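Local coordinates for protein alpha-L-rhamnosidase (Aspergillus terreus, PDB 6GSZ) that probably hydrolyses terminal non-reducing alpha-L-rhamnose residues from alpha-L-rhamnosides and binds calcium, at residues E314-N319 against S416-V421; V337-I342 against E388-F393; G810-K815 against E835-T840; D829-A834 against E862-C867. All blocks are in the same frame, centred on the assembly; numbering follows the deposited sequence. Where two conformers were deposited one is given.

In the fold
Contacts 1 and 2 share one four-stranded antiparallel sheet and touch directly, strands 417-424 and 339-344 being neighbours; contact 1 joins its outer strand 309-315, contact 2 its other outer strand 387-389. Contact 2 is the more buried, tryptophan and proline packing near a calcium ion; contact 1 carries exposed E314. Contacts 3 and 4, about 36 to 50 Å away centre to centre, lie in another sheet, of five strands, and share strand 828-836; both are partly buried, contact 4 with more exposed residues. Contact 3 pairs the open end of the hairpin with 810-819 by backbone bonds and a serine-glutamate bond. In contact 4, with edge strand 859-868, histidines and a salt bridge lie opposite apolar groups.

Contact 1. Residues E314-N319 against S416-V421; sequences EHKLAN and SVTAIV
H315 and A419 form the tight centre of this antiparallel pairing: H315 N gives to A419 O at 2.8 Å, and A419 N returns a bond to H315 O at 3.0 Å. E314 and I420 are the adjacent non-hydrogen-bonded pair, with E314 CA close to A419 O in a CA-H...O contact. On the face of H315 and A419, V421 CG2 packs against H315 CB at 4.0 Å, while the imidazole leads away from the strand 417-421. The solvent side belongs to E314, an exposed residue whose extended chain, CG anti to the backbone N (chi1 -173°), crosses T418 at about a right angle. T418 OG1 donates to E314 OE2 at 2.6 Å, meeting the oxygen on its anti side and somewhat out of the carboxylate plane. Past K316 the backbones diverge and one water bridges them, accepting from L317 N at 2.9 Å and donating to V417 O at 2.7 Å and to T418 OG1. Next to this bridge L317 CD2 meets V417 CG1 at 4.0 Å. Beyond, A318 and N319 both face D331 in a classic beta bulge, where the chain has joined another sheet. Strand 309-315 is thus the outer strand beside 417-424, whose other edge pairs with 339-344; L330 and F332 of strand 328-332 lie against L317, V417 and A419.

Contact 2. Residues V337-I342 against E388-F393; sequences VGWLRI and EWEPSF. With CA (calcium ion), chain B.
At one margin of the antiparallel sheet in the concanavalin-like domain, strand 339-344 pairs with outer strand 387-389, just before the chain reaches a calcium site at S392. I342 and W389 are a hydrogen-bonded pair: I342 N gives to W389 O at 3.0 Å and W389 N to I342 O at 3.1 Å. Their side chains share a face, I342 CD1 reaching W389 CE3 at 3.8 Å. After W389 segment 388-393 leaves the strand, and side chains take over from backbone pairing. W339 CG sits between its backbone N and carbonyl carbon (chi1 53°), which lays the indole alongside P391 and E390; P391 CG lies 3.5 Å from W339 CB and also touches CG of the ring. At the indole edge W339 NE1 donates to E390 OE1 at 2.9 Å, nearly straight (167°) and in the ring plane, though it meets the carboxylate from above its own plane. E390 OE2 runs beside the aliphatic part of R341, 3.4 Å from CD, but its salt bridge is with R311. L340 O is buried against E390 CG and P391 CD and has no hydrogen-bond partner in the model. S392 OG binds the calcium at 2.4 Å, along with E158 and two waters, one of which also donates to E390 O. The E390 carboxylate thus links a neutral indole N-H to R311, whose charge would favour the ionised form of E390, while the metal ties the following loop to E158.

Contact 3. Residues G810-K815 against E835-T840; sequences GMASTK and EVPPNT
S813 and E835 make the hydrogen-bonded pair nearest the open end of the antiparallel beta hairpin 810-819/828-836: S813 N gives to E835 O at 3.1 Å and E835 N to S813 O at 2.9 Å. Both side chains rise on the same face, where E835 reaches obliquely across to the first strand, its chain extended and its CG anti to the backbone N (chi1 -178°). E835 CB starts 3.1 Å from S813 OG. One bond further, CG lies over M811 O at 3.7 Å, and CD is 3.8 Å from both M811 O and S813 OG. At the tip the carboxylate divides its work: OE1 accepts a hydrogen bond from S813 OG (2.7 Å) on its anti lone pair and also approaches M811 CG, whereas OE2 accepts from a water that donates to M811 O as well. Pairing fades past V836. P837 turns its ring onto G810 and M811, with CB against G810 C, and its CD brushes A812 CB. This proline starts a type II turn to T840, in which P838 packs on L2 and W36. Within it, P837 O accepts twice from T840, from N at 3.2 Å and from OG1 at 2.7 Å.

Contact 4. Residues D829-A834 against E862-C867; sequences DFHLVA and EYHVRC
H831 and H864, a non-hydrogen-bonded residue pair of two antiparallel strands, meet ND1 to ND1 at 2.7 Å. The rings touch rim to rim, planes 62° apart, each nitrogen lying at the other's edge, and either may be the donor. At the strand end D829 grips its partner twice: OD1 takes C867 N at 3.1 Å nearly along its C-O axis, and OD2 forms a salt bridge with R866 NH1 at 3.0 Å. The bend of R866 at chi2 (-78°) brings CD alongside the carboxylate; NH1 meets OD2 from above the carboxylate plane. The opposite face is apolar: V865 CG2 reaches the edge of the F830 ring, and L832 CD2 lies beside Y863 CD1 at 4.1 Å. Backbone bonds in both directions between F830 and V865, and between L832 and Y863, fix this register. Further out, H864 NE2 donates to E862 OE2 at 2.6 Å in its ring plane, while H831 NE2 bonds D819 and its ring stacks on W817; with the ND1 bond, these partners would fix both ring rotations. Exactly one ND1 accepts; with both NE2 atoms facing carboxylates, one imidazole would be neutral and the other probably cationic, a charge the acids would favour.

Contact 1. Residues E314-N319 against S416-V421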
loop_
_atom_site.group_PDB
_atom_site.type_symbol
_atom_site.label_atom_id
_atom_site.label_comp_id
_atom_site.label_asym_id
_atom_site.label_seq_id
_atom_site.Cartn_x
_atom_site.Cartn_y
_atom_site.Cartn_z
ATOM N N GLU A 314 15.106 -4.742 -9.702
ATOM C CA GLU A 314 16.028 -5.800 -9.429
ATOM C C GLU A 314 16.774 -5.495 -8.127
ATOM O O GLU A 314 17.050 -4.305 -7.836
ATOM C CB GLU A 314 17.038 -5.841 -10.578
ATOM C CG GLU A 314 17.947 -7.020 -10.493
ATOM C CD GLU A 314 18.960 -7.194 -11.614
ATOM O OE1 GLU A 314 18.801 -6.563 -12.677
ATOM O OE2 GLU A 314 19.904 -7.972 -11.407
ATOM N N HIS A 315 17.136 -6.521 -7.376
ATOM C CA HIS A 315 18.048 -6.368 -6.247
ATOM C C HIS A 315 19.123 -7.441 -6.368
ATOM O O HIS A 315 18.836 -8.640 -6.362
ATOM C CB HIS A 315 17.324 -6.441 -4.915
ATOM C CG HIS A 315 18.077 -5.816 -3.812
ATOM N ND1 HIS A 315 17.913 -4.488 -3.483
ATOM C CD2 HIS A 315 19.035 -6.302 -2.996
ATOM C CE1 HIS A 315 18.736 -4.185 -2.492
ATOM N NE2 HIS A 315 19.437 -5.280 -2.171
ATOM N N LYS A 316 20.374 -6.979 -6.492
ATOM C CA LYS A 316 21.476 -7.896 -6.796
ATOM C C LYS A 316 21.863 -8.744 -5.583
ATOM O O LYS A 316 21.728 -8.340 -4.427
ATOM C CB LYS A 316 22.673 -7.104 -7.320
ATOM C CG LYS A 316 22.440 -6.553 -8.719
ATOM C CD LYS A 316 23.638 -5.852 -9.335
ATOM C CE LYS A 316 23.279 -5.107 -10.606
ATOM N NZ LYS A 316 24.441 -4.358 -11.142
ATOM N N LEU A 317 22.384 -9.931 -5.900
ATOM C CA LEU A 317 22.973 -10.804 -4.933
ATOM C C LEU A 317 24.153 -10.080 -4.279
ATOM O O LEU A 317 24.970 -9.483 -4.970
ATOM C CB LEU A 317 23.412 -12.067 -5.686
ATOM C CG LEU A 317 24.049 -13.186 -4.897
ATOM C CD1 LEU A 317 23.054 -13.862 -3.986
ATOM C CD2 LEU A 317 24.635 -14.186 -5.875
ATOM N N ALA A 318 24.219 -10.141 -2.945
ATOM C CA ALA A 318 25.296 -9.520 -2.185
ATOM C C ALA A 318 26.394 -10.527 -1.804
ATOM O O ALA A 318 27.537 -10.163 -1.693
ATOM C CB ALA A 318 24.746 -8.861 -0.960
ATOM N N ASN A 319 26.026 -11.789 -1.566
ATOM C CA ASN A 319 26.978 -12.768 -1.090
ATOM C C ASN A 319 26.370 -14.165 -1.251
ATOM O O ASN A 319 25.153 -14.340 -1.212
ATOM C CB ASN A 319 27.351 -12.509 0.380
ATOM C CG ASN A 319 28.612 -13.215 0.828
ATOM O OD1 ASN A 319 29.452 -13.553 0.009
ATOM N ND2 ASN A 319 28.718 -13.497 2.120
ATOM N N SER A 416 23.693 -15.380 -12.741
ATOM C CA SER A 416 22.742 -16.502 -12.861
ATOM C C SER A 416 21.552 -16.380 -11.894
ATOM O O SER A 416 20.607 -17.106 -12.058
ATOM C CB SER A 416 23.453 -17.800 -12.673
ATOM O OG SER A 416 24.089 -17.861 -11.410
ATOM N N VAL A 417 21.618 -15.477 -10.902
ATOM C CA VAL A 417 20.495 -15.296 -9.973
ATOM C C VAL A 417 20.434 -13.825 -9.561
ATOM O O VAL A 417 21.441 -13.206 -9.275
ATOM C CB VAL A 417 20.534 -16.251 -8.752
ATOM C CG1 VAL A 417 21.724 -15.997 -7.845
ATOM C CG2 VAL A 417 19.238 -16.224 -7.937
ATOM N N THR A 418 19.195 -13.316 -9.510
ATOM C CA THR A 418 18.927 -11.992 -8.986
ATOM C C THR A 418 17.552 -12.022 -8.304
ATOM O O THR A 418 16.746 -12.911 -8.547
ATOM C CB THR A 418 19.033 -10.970 -10.119
ATOM O OG1 THR A 418 19.346 -9.706 -9.527
ATOM C CG2 THR A 418 17.779 -10.900 -10.965
ATOM N N ALA A 419 17.299 -11.040 -7.435
ATOM C CA ALA A 419 16.003 -10.903 -6.788
ATOM C C ALA A 419 15.191 -9.862 -7.555
ATOM O O ALA A 419 15.724 -8.853 -8.015
ATOM C CB ALA A 419 16.104 -10.546 -5.334
ATOM N N ILE A 420 13.888 -10.121 -7.612
ATOM C CA ILE A 420 12.938 -9.235 -8.232
ATOM C C ILE A 420 12.045 -8.716 -7.116
ATOM O O ILE A 420 11.421 -9.471 -6.425
ATOM C CB ILE A 420 12.113 -9.964 -9.299
ATOM C CG1 ILE A 420 12.993 -10.731 -10.299
ATOM C CG2 ILE A 420 11.146 -9.012 -9.998
ATOM C CD1 ILE A 420 13.950 -9.892 -11.105
ATOM N N VAL A 421 12.012 -7.384 -6.992
ATOM C CA VAL A 421 11.239 -6.655 -5.997
ATOM C C VAL A 421 9.862 -6.354 -6.590
ATOM O O VAL A 421 9.798 -5.740 -7.644
ATOM C CB VAL A 421 11.939 -5.369 -5.546
ATOM C CG1 VAL A 421 11.077 -4.669 -4.480
ATOM C CG2 VAL A 421 13.358 -5.671 -5.036
HETATM O O HOH W 1 22.189 -10.614 -8.750
#

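Contact 2. Residues V337-I342 against E388-F393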
loop_
_atom_site.group_PDB
_atom_site.type_symbol
_atom_site.label_atom_id
_atom_site.label_comp_id
_atom_site.label_asym_id
_atom_site.label_seq_id
_atom_site.Cartn_x
_atom_site.Cartn_y
_atom_site.Cartn_z
ATOM N N VAL A 337 10.634 -8.340 -0.872
ATOM C CA VAL A 337 9.396 -9.042 -1.204
ATOM C C VAL A 337 9.289 -9.156 -2.714
ATOM O O VAL A 337 9.402 -8.171 -3.424
ATOM C CB VAL A 337 8.158 -8.352 -0.597
ATOM C CG1 VAL A 337 6.889 -9.062 -1.014
ATOM C CG2 VAL A 337 8.271 -8.348 0.913
ATOM N N GLY A 338 9.132 -10.407 -3.180
ATOM C CA GLY A 338 9.037 -10.751 -4.580
ATOM C C GLY A 338 9.508 -12.185 -4.778
ATOM O O GLY A 338 8.969 -13.072 -4.180
ATOM N N TRP A 339 10.515 -12.367 -5.629
ATOM C CA TRP A 339 10.922 -13.722 -6.004
ATOM C C TRP A 339 12.276 -13.653 -6.704
ATOM O O TRP A 339 12.833 -12.576 -6.894
ATOM C CB TRP A 339 9.872 -14.389 -6.874
ATOM C CG TRP A 339 9.432 -13.637 -8.080
ATOM C CD1 TRP A 339 10.120 -13.369 -9.222
ATOM C CD2 TRP A 339 8.144 -13.023 -8.241
ATOM N NE1 TRP A 339 9.358 -12.663 -10.103
ATOM C CE2 TRP A 339 8.137 -12.435 -9.524
ATOM C CE3 TRP A 339 7.009 -12.919 -7.436
ATOM C CZ2 TRP A 339 7.007 -11.839 -10.046
ATOM C CZ3 TRP A 339 5.892 -12.306 -7.955
ATOM C CH2 TRP A 339 5.898 -11.793 -9.240
ATOM N N LEU A 340 12.787 -14.818 -7.098
ATOM C CA LEU A 340 14.048 -14.887 -7.851
ATOM C C LEU A 340 13.815 -14.948 -9.362
ATOM O O LEU A 340 12.786 -15.399 -9.817
ATOM C CB LEU A 340 14.812 -16.158 -7.463
ATOM C CG LEU A 340 15.214 -16.254 -6.001
ATOM C CD1 LEU A 340 15.896 -17.584 -5.742
ATOM C CD2 LEU A 340 16.105 -15.067 -5.605
ATOM N N ARG A 341 14.810 -14.478 -10.095
ATOM C CA ARG A 341 14.970 -14.741 -11.529
ATOM C C ARG A 341 16.288 -15.489 -11.697
ATOM O O ARG A 341 17.323 -15.057 -11.174
ATOM C CB ARG A 341 15.032 -13.438 -12.345
ATOM C CG ARG A 341 15.241 -13.671 -13.848
ATOM C CD ARG A 341 15.441 -12.410 -14.657
ATOM N NE ARG A 341 16.768 -11.854 -14.445
ATOM C CZ ARG A 341 17.138 -10.592 -14.721
ATOM N NH1 ARG A 341 18.390 -10.204 -14.513
ATOM N NH2 ARG A 341 16.254 -9.728 -15.199
ATOM N N ILE A 342 16.235 -16.633 -12.386
ATOM C CA ILE A 342 17.418 -17.474 -12.570
ATOM C C ILE A 342 17.693 -17.579 -14.067
ATOM O O ILE A 342 16.762 -17.472 -14.880
ATOM C CB ILE A 342 17.260 -18.870 -11.920
ATOM C CG1 ILE A 342 16.206 -19.748 -12.609
ATOM C CG2 ILE A 342 17.038 -18.710 -10.423
ATOM C CD1 ILE A 342 15.997 -21.110 -11.979
ATOM N N GLU A 388 15.744 -19.406 -18.522
ATOM C CA GLU A 388 15.423 -18.313 -17.643
ATOM C C GLU A 388 14.052 -18.571 -17.017
ATOM O O GLU A 388 13.114 -18.992 -17.711
ATOM C CB GLU A 388 15.430 -16.999 -18.397
ATOM C CG GLU A 388 16.798 -16.636 -18.903
ATOM C CD GLU A 388 16.888 -15.253 -19.503
ATOM O OE1 GLU A 388 15.846 -14.727 -19.930
ATOM O OE2 GLU A 388 17.994 -14.707 -19.519
ATOM N N TRP A 389 13.948 -18.311 -15.712
ATOM C CA TRP A 389 12.698 -18.583 -14.992
ATOM C C TRP A 389 12.511 -17.567 -13.882
ATOM O O TRP A 389 13.445 -17.202 -13.172
ATOM C CB TRP A 389 12.694 -20.017 -14.465
ATOM C CG TRP A 389 11.566 -20.381 -13.543
ATOM C CD1 TRP A 389 10.330 -20.834 -13.900
ATOM C CD2 TRP A 389 11.560 -20.309 -12.111
ATOM N NE1 TRP A 389 9.568 -21.086 -12.790
ATOM C CE2 TRP A 389 10.293 -20.749 -11.676
ATOM C CE3 TRP A 389 12.481 -19.857 -11.155
ATOM C CZ2 TRP A 389 9.966 -20.816 -10.327
ATOM C CZ3 TRP A 389 12.151 -19.919 -9.819
ATOM C CH2 TRP A 389 10.907 -20.393 -9.416
ATOM N N GLU A 390 11.229 -17.249 -13.706
ATOM C CA GLU A 390 10.689 -16.613 -12.522
ATOM C C GLU A 390 9.373 -17.321 -12.232
ATOM O O GLU A 390 8.683 -17.735 -13.183
ATOM C CB GLU A 390 10.369 -15.120 -12.714
ATOM C CG GLU A 390 11.578 -14.244 -12.918
ATOM C CD GLU A 390 11.291 -12.770 -13.215
ATOM O OE1 GLU A 390 10.225 -12.218 -12.794
ATOM O OE2 GLU A 390 12.172 -12.171 -13.849
ATOM N N PRO A 391 8.971 -17.456 -10.955
ATOM C CA PRO A 391 7.655 -18.018 -10.663
ATOM C C PRO A 391 6.559 -17.075 -11.148
ATOM O O PRO A 391 6.799 -15.855 -11.325
ATOM C CB PRO A 391 7.647 -18.199 -9.148
ATOM C CG PRO A 391 8.631 -17.126 -8.669
ATOM C CD PRO A 391 9.692 -17.006 -9.751
ATOM N N SER A 392 5.349 -17.611 -11.253
ATOM C CA SER A 392 4.216 -16.886 -11.822
ATOM C C SER A 392 3.156 -16.486 -10.808
ATOM O O SER A 392 2.623 -15.360 -10.893
ATOM C CB SER A 392 3.553 -17.726 -12.905
ATOM O OG SER A 392 4.394 -17.860 -14.036
ATOM N N PHE A 393 2.849 -17.335 -9.839
ATOM C CA PHE A 393 1.663 -17.082 -8.979
ATOM C C PHE A 393 1.980 -17.241 -7.491
ATOM O O PHE A 393 1.081 -17.570 -6.675
ATOM C CB PHE A 393 0.500 -17.984 -9.385
ATOM C CG PHE A 393 0.170 -17.897 -10.857
ATOM C CD1 PHE A 393 -0.253 -16.706 -11.428
ATOM C CD2 PHE A 393 0.331 -19.009 -11.696
ATOM C CE1 PHE A 393 -0.548 -16.634 -12.783
ATOM C CE2 PHE A 393 0.057 -18.922 -13.055
ATOM C CZ PHE A 393 -0.400 -17.742 -13.595
HETATM CA CA CA B . 5.229 -15.903 -15.220
HETATM O O HOH W 2 7.454 -15.845 -15.049
HETATM O O HOH W 3 5.524 -17.131 -16.783
#

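Contact 3. Residues G810-K815 against E835-T840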
loop_
_atom_site.group_PDB
_atom_site.type_symbol
_atom_site.label_atom_id
_atom_site.label_comp_id
_atom_site.label_asym_id
_atom_site.label_seq_id
_atom_site.Cartn_x
_atom_site.Cartn_y
_atom_site.Cartn_z
ATOM N N GLY A 810 3.373 19.829 -6.459
ATOM C CA GLY A 810 4.782 19.869 -6.740
ATOM C C GLY A 810 5.611 19.690 -5.477
ATOM O O GLY A 810 5.083 19.419 -4.370
ATOM N N MET A 811 6.931 19.766 -5.643
ATOM C CA MET A 811 7.833 19.398 -4.569
ATOM C C MET A 811 7.845 20.432 -3.439
ATOM O O MET A 811 7.985 21.651 -3.679
ATOM C CB MET A 811 9.254 19.225 -5.100
ATOM C CG MET A 811 10.188 18.567 -4.106
ATOM S SD MET A 811 9.738 16.859 -3.712
ATOM C CE MET A 811 10.021 16.117 -5.309
ATOM N N ALA A 812 7.671 19.934 -2.208
ATOM C CA ALA A 812 7.983 20.661 -0.989
ATOM C C ALA A 812 9.231 20.041 -0.370
ATOM O O ALA A 812 9.427 18.828 -0.468
ATOM C CB ALA A 812 6.848 20.608 0.001
ATOM N N SER A 813 10.085 20.826 0.272
ATOM C CA SER A 813 11.258 20.213 0.892
ATOM C C SER A 813 11.790 21.097 1.994
ATOM O O SER A 813 11.606 22.333 1.964
ATOM C CB SER A 813 12.360 19.920 -0.103
ATOM O OG SER A 813 12.938 21.096 -0.637
ATOM N N THR A 814 12.533 20.465 2.904
ATOM C CA THR A 814 13.354 21.171 3.874
ATOM C C THR A 814 14.765 20.583 3.830
ATOM O O THR A 814 14.976 19.383 3.706
ATOM C CB THR A 814 12.781 21.073 5.292
ATOM O OG1 THR A 814 12.693 19.688 5.655
ATOM C CG2 THR A 814 11.423 21.723 5.377
ATOM N N LYS A 815 15.748 21.459 3.942
ATOM C CA LYS A 815 17.126 21.089 4.185
ATOM C C LYS A 815 17.620 22.041 5.272
ATOM O O LYS A 815 17.606 23.249 5.074
ATOM C CB LYS A 815 17.998 21.220 2.932
ATOM C CG LYS A 815 19.470 20.848 3.107
ATOM C CD LYS A 815 20.343 21.141 1.880
ATOM C CE LYS A 815 20.292 22.591 1.441
ATOM N NZ LYS A 815 21.151 22.873 0.262
ATOM N N GLU A 835 11.567 24.709 0.335
ATOM C CA GLU A 835 10.974 24.783 -0.992
ATOM C C GLU A 835 9.466 24.605 -0.866
ATOM O O GLU A 835 9.022 23.639 -0.241
ATOM C CB GLU A 835 11.558 23.657 -1.822
ATOM C CG GLU A 835 11.108 23.578 -3.235
ATOM C CD GLU A 835 11.727 22.378 -3.963
ATOM O OE1 GLU A 835 12.355 21.468 -3.277
ATOM O OE2 GLU A 835 11.595 22.345 -5.202
ATOM N N VAL A 836 8.716 25.549 -1.426
ATOM C CA VAL A 836 7.249 25.613 -1.357
ATOM C C VAL A 836 6.748 25.597 -2.789
ATOM O O VAL A 836 7.154 26.427 -3.592
ATOM C CB VAL A 836 6.781 26.853 -0.574
ATOM C CG1 VAL A 836 5.263 27.046 -0.570
ATOM C CG2 VAL A 836 7.327 26.794 0.844
ATOM N N PRO A 837 5.891 24.629 -3.181
ATOM C CA PRO A 837 5.523 24.533 -4.581
ATOM C C PRO A 837 4.551 25.595 -5.066
ATOM O O PRO A 837 3.785 26.196 -4.276
ATOM C CB PRO A 837 4.930 23.108 -4.700
ATOM C CG PRO A 837 4.439 22.794 -3.296
ATOM C CD PRO A 837 5.333 23.558 -2.347
ATOM N N PRO A 838 4.546 25.817 -6.404
ATOM C CA PRO A 838 3.586 26.713 -7.022
ATOM C C PRO A 838 2.168 26.391 -6.533
ATOM O O PRO A 838 1.775 25.232 -6.424
ATOM C CB PRO A 838 3.781 26.487 -8.531
ATOM C CG PRO A 838 5.205 26.000 -8.643
ATOM C CD PRO A 838 5.423 25.171 -7.404
ATOM N N ASN A 839 1.365 27.435 -6.355
ATOM C CA ASN A 839 -0.060 27.364 -6.016
ATOM C C ASN A 839 -0.309 26.988 -4.551
ATOM O O ASN A 839 -1.468 26.707 -4.192
ATOM C CB ASN A 839 -0.829 26.435 -6.969
ATOM C CG ASN A 839 -2.216 26.969 -7.268
ATOM O OD1 ASN A 839 -2.461 28.188 -7.131
ATOM N ND2 ASN A 839 -3.137 26.114 -7.694
ATOM N N THR A 840 0.752 26.956 -3.725
ATOM C CA THR A 840 0.607 26.684 -2.291
ATOM C C THR A 840 1.194 27.851 -1.482
ATOM O O THR A 840 1.940 28.679 -2.018
ATOM C CB THR A 840 1.268 25.360 -1.887
ATOM O OG1 THR A 840 2.703 25.476 -1.881
ATOM C CG2 THR A 840 0.825 24.217 -2.779
HETATM O O HOH W 4 8.593 23.304 -5.703
#

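Contact 4. Residues D829-A834 against E862-C867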
loop_
_atom_site.group_PDB
_atom_site.type_symbol
_atom_site.label_atom_id
_atom_site.label_comp_id
_atom_site.label_asym_id
_atom_site.label_seq_id
_atom_site.Cartn_x
_atom_site.Cartn_y
_atom_site.Cartn_z
ATOM N N ASP A 829 23.673 28.273 15.555
ATOM C CA ASP A 829 23.146 28.894 14.391
ATOM C C ASP A 829 22.378 27.826 13.595
ATOM O O ASP A 829 22.907 26.733 13.373
ATOM C CB ASP A 829 24.259 29.469 13.513
ATOM C CG ASP A 829 24.948 30.651 14.138
ATOM O OD1 ASP A 829 24.348 31.213 15.077
ATOM O OD2 ASP A 829 26.064 30.918 13.661
ATOM N N PHE A 830 21.142 28.158 13.208
ATOM C CA PHE A 830 20.248 27.261 12.481
ATOM C C PHE A 830 20.064 27.819 11.070
ATOM O O PHE A 830 19.778 28.991 10.891
ATOM C CB PHE A 830 18.905 27.163 13.212
ATOM C CG PHE A 830 17.842 26.379 12.485
ATOM C CD1 PHE A 830 17.846 24.989 12.509
ATOM C CD2 PHE A 830 16.849 27.022 11.772
ATOM C CE1 PHE A 830 16.867 24.261 11.854
ATOM C CE2 PHE A 830 15.864 26.289 11.137
ATOM C CZ PHE A 830 15.880 24.911 11.163
ATOM N N HIS A 831 20.188 26.950 10.085
ATOM C CA HIS A 831 20.060 27.323 8.684
ATOM C C HIS A 831 19.015 26.416 8.053
ATOM O O HIS A 831 19.090 25.191 8.240
ATOM C CB HIS A 831 21.399 27.145 7.965
ATOM C CG HIS A 831 22.533 27.750 8.715
ATOM N ND1 HIS A 831 22.858 29.100 8.663
ATOM C CD2 HIS A 831 23.403 27.175 9.573
ATOM C CE1 HIS A 831 23.916 29.309 9.434
ATOM N NE2 HIS A 831 24.249 28.156 10.028
ATOM N N LEU A 832 18.091 27.006 7.293
ATOM C CA LEU A 832 17.019 26.241 6.646
ATOM C C LEU A 832 16.794 26.753 5.229
ATOM O O LEU A 832 16.600 27.954 4.998
ATOM C CB LEU A 832 15.738 26.407 7.476
ATOM C CG LEU A 832 14.446 25.904 6.844
ATOM C CD1 LEU A 832 14.444 24.386 6.708
ATOM C CD2 LEU A 832 13.202 26.318 7.642
ATOM N N VAL A 833 16.719 25.814 4.285
ATOM C CA VAL A 833 16.225 26.061 2.953
ATOM C C VAL A 833 14.907 25.313 2.801
ATOM O O VAL A 833 14.877 24.077 2.948
ATOM C CB VAL A 833 17.239 25.610 1.892
ATOM C CG1 VAL A 833 16.711 25.807 0.474
ATOM C CG2 VAL A 833 18.562 26.345 2.066
ATOM N N ALA A 834 13.830 26.057 2.526
ATOM C CA ALA A 834 12.491 25.507 2.422
ATOM C C ALA A 834 11.979 25.776 1.009
ATOM O O ALA A 834 12.009 26.897 0.543
ATOM C CB ALA A 834 11.581 26.142 3.433
ATOM N N GLU A 862 15.261 30.839 2.178
ATOM C CA GLU A 862 16.438 30.554 2.999
ATOM C C GLU A 862 16.302 31.344 4.304
ATOM O O GLU A 862 16.033 32.577 4.251
ATOM C CB GLU A 862 17.706 30.951 2.257
ATOM C CG GLU A 862 18.950 30.363 2.849
ATOM C CD GLU A 862 20.137 30.502 1.928
ATOM O OE1 GLU A 862 20.081 29.940 0.809
ATOM O OE2 GLU A 862 21.080 31.120 2.357
ATOM N N TYR A 863 16.507 30.668 5.432
ATOM C CA TYR A 863 16.433 31.286 6.758
ATOM C C TYR A 863 17.724 31.019 7.537
ATOM O O TYR A 863 18.182 29.889 7.624
ATOM C CB TYR A 863 15.220 30.763 7.535
ATOM C CG TYR A 863 13.893 30.953 6.844
ATOM C CD1 TYR A 863 13.389 30.016 5.958
ATOM C CD2 TYR A 863 13.152 32.102 7.060
ATOM C CE1 TYR A 863 12.181 30.224 5.318
ATOM C CE2 TYR A 863 11.942 32.315 6.429
ATOM C CZ TYR A 863 11.448 31.367 5.558
ATOM O OH TYR A 863 10.266 31.579 4.925
ATOM N N HIS A 864 18.288 32.084 8.121
ATOM C CA HIS A 864 19.459 31.935 8.941
ATOM C C HIS A 864 19.131 32.502 10.308
ATOM O O HIS A 864 18.876 33.699 10.404
ATOM C CB HIS A 864 20.685 32.607 8.306
ATOM C CG HIS A 864 21.057 32.014 6.998
ATOM N ND1 HIS A 864 21.829 30.866 6.897
ATOM C CD2 HIS A 864 20.668 32.315 5.748
ATOM C CE1 HIS A 864 21.928 30.529 5.620
ATOM N NE2 HIS A 864 21.229 31.402 4.899
ATOM N N VAL A 865 19.063 31.639 11.319
ATOM C CA VAL A 865 18.685 32.032 12.655
ATOM C C VAL A 865 19.904 31.898 13.542
ATOM O O VAL A 865 20.372 30.796 13.819
ATOM C CB VAL A 865 17.495 31.249 13.237
ATOM C CG1 VAL A 865 17.031 31.902 14.528
ATOM C CG2 VAL A 865 16.356 31.158 12.242
ATOM N N ARG A 866 20.391 33.046 14.018
ATOM C CA ARG A 866 21.618 33.089 14.778
ATOM C C ARG A 866 21.258 32.937 16.255
ATOM O O ARG A 866 20.258 33.466 16.697
ATOM C CB ARG A 866 22.383 34.403 14.575
ATOM C CG ARG A 866 23.043 34.570 13.211
ATOM C CD ARG A 866 24.341 33.810 12.999
ATOM N NE ARG A 866 24.974 34.228 11.752
ATOM C CZ ARG A 866 26.254 34.062 11.449
ATOM N NH1 ARG A 866 27.036 33.338 12.236
ATOM N NH2 ARG A 866 26.745 34.620 10.351
ATOM N N CYS A 867 22.074 32.180 16.990
ATOM C CA CYS A 867 21.995 32.097 18.469
ATOM C C CYS A 867 20.611 31.603 18.925
ATOM O O CYS A 867 19.939 32.225 19.765
ATOM C CB CYS A 867 22.326 33.438 19.117
ATOM S SG CYS A 867 23.908 34.146 18.567
#